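Long-range contact in ULam111 (Flavobacterium sp., PDB 5WUT), which probably hydrolyses the beta-1,3-glucosidic bonds of laminarin, as a laminarinase of glycosyl hydrolase family 16: residues Asn22-Leu27 with Arg71-Gly76. Residues are numbered along the deposited sequence; the frame is centred on the assembly and turned at random.
Sequences NWNFEL and RITTQG
Thr73 OG1 is gripped by three groups: Asn24 ND2 donates to it across the contact (3.1 Å, 170° at the hydrogen), Gln75 N closes an ST turn onto it, and it donates to a water that in turn donates to Glu26 OE1. Asn24 ND2 bonds in addition to Gln75 O (2.9 Å), meeting it on a lone pair; both acceptors lie in the plane of the Asn24 amide, which fixes its rotation, while Lys77 NZ reaches its OD1. A leucine in place of Asn24 would probably leave Gln75 O and Thr73 OG1 without this shared donor and the turn less firmly held. The backbones pair as antiparallel strands: Asn24 and Thr73 exchange two bonds, Asn24 N to Thr73 O (2.7 Å) and Thr73 N to Asn24 O, and Glu26 N continues the ladder to Arg71 O. With CG anti to its carbonyl carbon (chi1 -68°) and an extended chain beyond, Glu26 brings OE2 to Arg71 NE (2.8 Å), a salt bridge bent to 134° at the hydrogen. The six-membered ring of Trp23 is clamped between two CH-pi contacts, Thr74 CG2 3.4 Å from its centroid and Ile72 CD1 3.9 Å from it on the opposite face; its NE1 hydrogen-bonds to Glu11 OE2. Strand 66-80 also pairs with strand 200-208, while Asn24 and Phe25 add strand 24-25 to this sheet of the family 16 beta-jelly roll.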
# COMPACT_ATOMS: atom_id res chain seq x y z
N ASN A 22 13.29 26.28 13.65
CA ASN A 22 13.11 24.83 13.56
C ASN A 22 13.94 24.18 12.46
O ASN A 22 14.19 22.97 12.53
CB ASN A 22 11.64 24.49 13.35
CG ASN A 22 10.81 24.79 14.58
OD1 ASN A 22 11.33 24.82 15.70
ND2 ASN A 22 9.52 25.02 14.39
N TRP A 23 14.38 24.96 11.47
CA TRP A 23 15.09 24.41 10.30
C TRP A 23 16.46 25.02 10.08
O TRP A 23 16.67 26.22 10.26
CB TRP A 23 14.27 24.61 9.01
CG TRP A 23 13.01 23.80 9.01
CD1 TRP A 23 11.76 24.22 9.39
CD2 TRP A 23 12.88 22.43 8.63
NE1 TRP A 23 10.86 23.19 9.27
CE2 TRP A 23 11.51 22.08 8.79
CE3 TRP A 23 13.77 21.47 8.15
CZ2 TRP A 23 11.03 20.80 8.52
CZ3 TRP A 23 13.29 20.20 7.86
CH2 TRP A 23 11.93 19.87 8.04
N ASN A 24 17.39 24.17 9.65
CA ASN A 24 18.70 24.60 9.17
C ASN A 24 18.75 24.44 7.67
O ASN A 24 18.08 23.56 7.11
CB ASN A 24 19.82 23.76 9.76
CG ASN A 24 19.72 23.61 11.24
OD1 ASN A 24 19.91 24.56 11.98
ND2 ASN A 24 19.41 22.40 11.69
N PHE A 25 19.58 25.26 7.02
CA PHE A 25 19.98 24.94 5.65
C PHE A 25 21.30 24.20 5.65
O PHE A 25 22.24 24.56 6.37
CB PHE A 25 20.12 26.21 4.79
CG PHE A 25 18.84 26.92 4.54
CD1 PHE A 25 18.02 26.57 3.47
CD2 PHE A 25 18.44 27.95 5.38
CE1 PHE A 25 16.84 27.24 3.24
CE2 PHE A 25 17.25 28.62 5.15
CZ PHE A 25 16.45 28.26 4.08
N GLU A 26 21.40 23.18 4.81
CA GLU A 26 22.72 22.65 4.48
C GLU A 26 23.01 23.16 3.07
O GLU A 26 22.15 23.14 2.19
CB GLU A 26 22.74 21.12 4.61
CG GLU A 26 22.60 20.70 6.09
CD GLU A 26 22.87 19.23 6.38
OE1 GLU A 26 22.99 18.87 7.58
OE2 GLU A 26 22.94 18.43 5.43
N LEU A 27 24.20 23.73 2.88
CA LEU A 27 24.46 24.52 1.68
C LEU A 27 25.76 24.14 0.98
O LEU A 27 26.73 23.76 1.64
CB LEU A 27 24.51 26.02 2.03
CG LEU A 27 23.25 26.58 2.69
CD1 LEU A 27 23.55 27.94 3.33
CD2 LEU A 27 22.15 26.71 1.69
N ARG A 71 18.34 21.66 0.58
CA ARG A 71 18.47 20.62 1.60
C ARG A 71 18.35 21.28 2.97
O ARG A 71 19.16 22.13 3.34
CB ARG A 71 19.82 19.91 1.46
CG ARG A 71 20.09 18.85 2.54
CD ARG A 71 21.29 18.01 2.14
NE ARG A 71 21.78 17.19 3.24
CZ ARG A 71 22.33 15.99 3.09
NH1 ARG A 71 22.46 15.46 1.88
NH2 ARG A 71 22.75 15.31 4.15
N ILE A 72 17.33 20.87 3.73
CA ILE A 72 17.08 21.46 5.04
C ILE A 72 16.95 20.37 6.08
O ILE A 72 16.53 19.25 5.76
CB ILE A 72 15.82 22.35 5.03
CG1 ILE A 72 14.60 21.60 4.48
CG2 ILE A 72 16.06 23.60 4.18
CD1 ILE A 72 13.30 22.37 4.73
N THR A 73 17.34 20.67 7.32
CA THR A 73 17.24 19.71 8.42
C THR A 73 16.68 20.36 9.66
O THR A 73 16.68 21.59 9.78
CB THR A 73 18.60 19.12 8.82
OG1 THR A 73 19.29 20.05 9.67
CG2 THR A 73 19.44 18.82 7.60
N THR A 74 16.25 19.54 10.61
CA THR A 74 15.86 20.08 11.92
C THR A 74 16.89 19.77 13.00
O THR A 74 16.58 19.83 14.19
CB THR A 74 14.48 19.56 12.37
OG1 THR A 74 14.55 18.14 12.60
CG2 THR A 74 13.42 19.87 11.35
N GLN A 75 18.12 19.46 12.60
CA GLN A 75 19.17 19.09 13.55
C GLN A 75 19.33 20.10 14.67
O GLN A 75 19.50 21.29 14.41
CB GLN A 75 20.51 18.92 12.83
CG GLN A 75 21.60 18.37 13.74
CD GLN A 75 22.92 18.16 13.01
OE1 GLN A 75 23.09 18.60 11.88
NE2 GLN A 75 23.84 17.45 13.65
N GLY A 76 19.29 19.62 15.91
CA GLY A 76 19.47 20.46 17.08
C GLY A 76 18.33 21.43 17.37
O GLY A 76 18.43 22.25 18.28
O HOH W 1 19.63 24.19 1.05
O HOH W 2 22.00 20.04 9.79